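Local coordinates for protein AF1502 (PDB 5A1Q) that is of unknown function but consists of a STAC domain, a module associated with transmembrane solute transport and two-component signal transduction, at residues Y43-S48 / E64-E68. Residues are numbered along the deposited sequence; the frame is centred on the assembly and turned at random.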
# COMPACT_ATOMS: atom_id res chain seq x y z
N TYR A 43 9.89 8.47 -0.32
CA TYR A 43 9.61 7.89 -1.62
C TYR A 43 9.93 6.42 -1.77
O TYR A 43 9.21 5.74 -2.49
CB TYR A 43 10.27 8.69 -2.77
CG TYR A 43 11.75 8.49 -3.00
CD1 TYR A 43 12.63 9.01 -2.15
CD2 TYR A 43 12.20 7.71 -4.07
CE1 TYR A 43 14.00 8.89 -2.31
CE2 TYR A 43 13.59 7.59 -4.30
CZ TYR A 43 14.47 8.19 -3.40
OH TYR A 43 15.85 8.07 -3.47
N LYS A 44 10.94 5.94 -1.07
CA LYS A 44 11.32 4.56 -1.27
C LYS A 44 10.24 3.68 -0.63
O LYS A 44 9.91 2.62 -1.18
CB LYS A 44 12.68 4.29 -0.71
CG LYS A 44 13.77 4.89 -1.61
CD LYS A 44 15.13 4.33 -1.28
CE LYS A 44 16.21 5.02 -2.14
NZ LYS A 44 17.58 4.48 -2.04
N GLU A 45 9.71 4.15 0.48
CA GLU A 45 8.59 3.40 1.13
C GLU A 45 7.35 3.36 0.28
O GLU A 45 6.69 2.31 0.15
CB GLU A 45 8.29 3.97 2.48
CG GLU A 45 7.28 3.09 3.17
CD GLU A 45 7.33 3.22 4.66
OE1 GLU A 45 8.43 3.10 5.25
OE2 GLU A 45 6.25 3.44 5.23
N ILE A 46 6.98 4.48 -0.32
CA ILE A 46 5.92 4.47 -1.29
C ILE A 46 6.11 3.49 -2.46
O ILE A 46 5.24 2.63 -2.79
CB ILE A 46 5.62 5.90 -1.83
CG1 ILE A 46 5.27 6.87 -0.66
CG2 ILE A 46 4.62 5.83 -3.01
CD1 ILE A 46 5.26 8.32 -1.14
N LEU A 47 7.28 3.50 -3.06
CA LEU A 47 7.60 2.54 -4.07
C LEU A 47 7.62 1.11 -3.57
O LEU A 47 7.27 0.19 -4.35
CB LEU A 47 8.96 2.89 -4.76
CG LEU A 47 8.90 4.19 -5.51
CD1 LEU A 47 10.30 4.54 -5.99
CD2 LEU A 47 7.93 4.13 -6.68
N SER A 48 8.04 0.88 -2.33
CA SER A 48 8.04 -0.47 -1.79
C SER A 48 6.60 -1.07 -1.81
O SER A 48 6.41 -2.27 -2.09
CB SER A 48 8.67 -0.55 -0.39
OG SER A 48 7.83 0.00 0.64
N GLU A 64 12.60 2.63 -9.71
CA GLU A 64 13.61 2.65 -8.62
C GLU A 64 15.03 2.72 -9.15
O GLU A 64 15.87 3.49 -8.69
CB GLU A 64 13.48 1.42 -7.74
CG GLU A 64 12.20 1.41 -6.93
CD GLU A 64 12.35 0.74 -5.58
OE1 GLU A 64 13.43 0.85 -4.97
OE2 GLU A 64 11.36 0.14 -5.11
N GLU A 65 15.31 1.88 -10.15
CA GLU A 65 16.60 1.84 -10.74
C GLU A 65 17.05 3.18 -11.36
O GLU A 65 18.18 3.60 -11.16
CB GLU A 65 16.64 0.71 -11.81
CG GLU A 65 16.88 -0.67 -11.18
CD GLU A 65 16.53 -1.84 -12.11
OE1 GLU A 65 16.16 -1.57 -13.28
OE2 GLU A 65 16.56 -3.01 -11.65
N ARG A 66 16.10 3.83 -12.04
CA ARG A 66 16.35 5.13 -12.68
C ARG A 66 16.60 6.21 -11.65
O ARG A 66 17.45 7.10 -11.87
CB ARG A 66 15.15 5.54 -13.54
CG ARG A 66 15.21 4.89 -14.92
CD ARG A 66 13.88 4.91 -15.67
NE ARG A 66 13.95 4.11 -16.91
CZ ARG A 66 12.97 4.01 -17.81
NH1 ARG A 66 11.81 4.66 -17.63
NH2 ARG A 66 13.13 3.24 -18.90
N LEU A 67 15.90 6.13 -10.53
CA LEU A 67 16.12 7.12 -9.46
C LEU A 67 17.46 6.92 -8.80
O LEU A 67 18.15 7.89 -8.56
CB LEU A 67 14.99 7.12 -8.45
CG LEU A 67 13.63 7.58 -8.97
CD1 LEU A 67 12.57 7.48 -7.89
CD2 LEU A 67 13.73 8.99 -9.52
N GLU A 68 17.85 5.65 -8.57
CA GLU A 68 19.18 5.34 -8.04
C GLU A 68 20.30 5.85 -8.91
O GLU A 68 21.32 6.36 -8.42
CB GLU A 68 19.34 3.82 -7.86
CG GLU A 68 18.60 3.24 -6.66
CD GLU A 68 19.32 3.45 -5.33
OE1 GLU A 68 20.47 3.95 -5.32
OE2 GLU A 68 18.74 3.11 -4.27
O HOH W 1 11.87 1.03 -2.41
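L67 turns its CD1 methyl toward the Y43 ring and L47, and the tight part of the contact is built around it. L67 CD1 lies 3.7 Å from CE2 of Y43, oblique to the ring, with L47 CD1 more loosely placed at 4.2 Å. CD1 of L47 also rests 3.8 Å from CG of E64, the two side chains lying alongside and pointing opposite ways. L10 and L14 of helix 7-18 pack on L47, and I5 touches both Y43 and L67; L47 and L67 are buried, while Y43 and E64 stay partly exposed.

On the solvent side the exposed K44 and E68 meet at one point only. K44, extended beyond CG, lays CG over the centre of the Y43 ring and carries NZ to E68 OE2 in a 2.9 Å salt bridge. NZ meets that oxygen from above, 41° out of the carboxylate plane. A bend at chi2 (-79°) turns the E68 carboxylate toward it. E64 OE2 pairs with K51 in another; a water donates to K44 O at 2.8 Å and, weakly, to this OE2.

With short-segment axes 12.0 Å apart at 161°, this is an antiparallel pairing of the last two helices, 43-51 and 57-70, in a small all-helical domain.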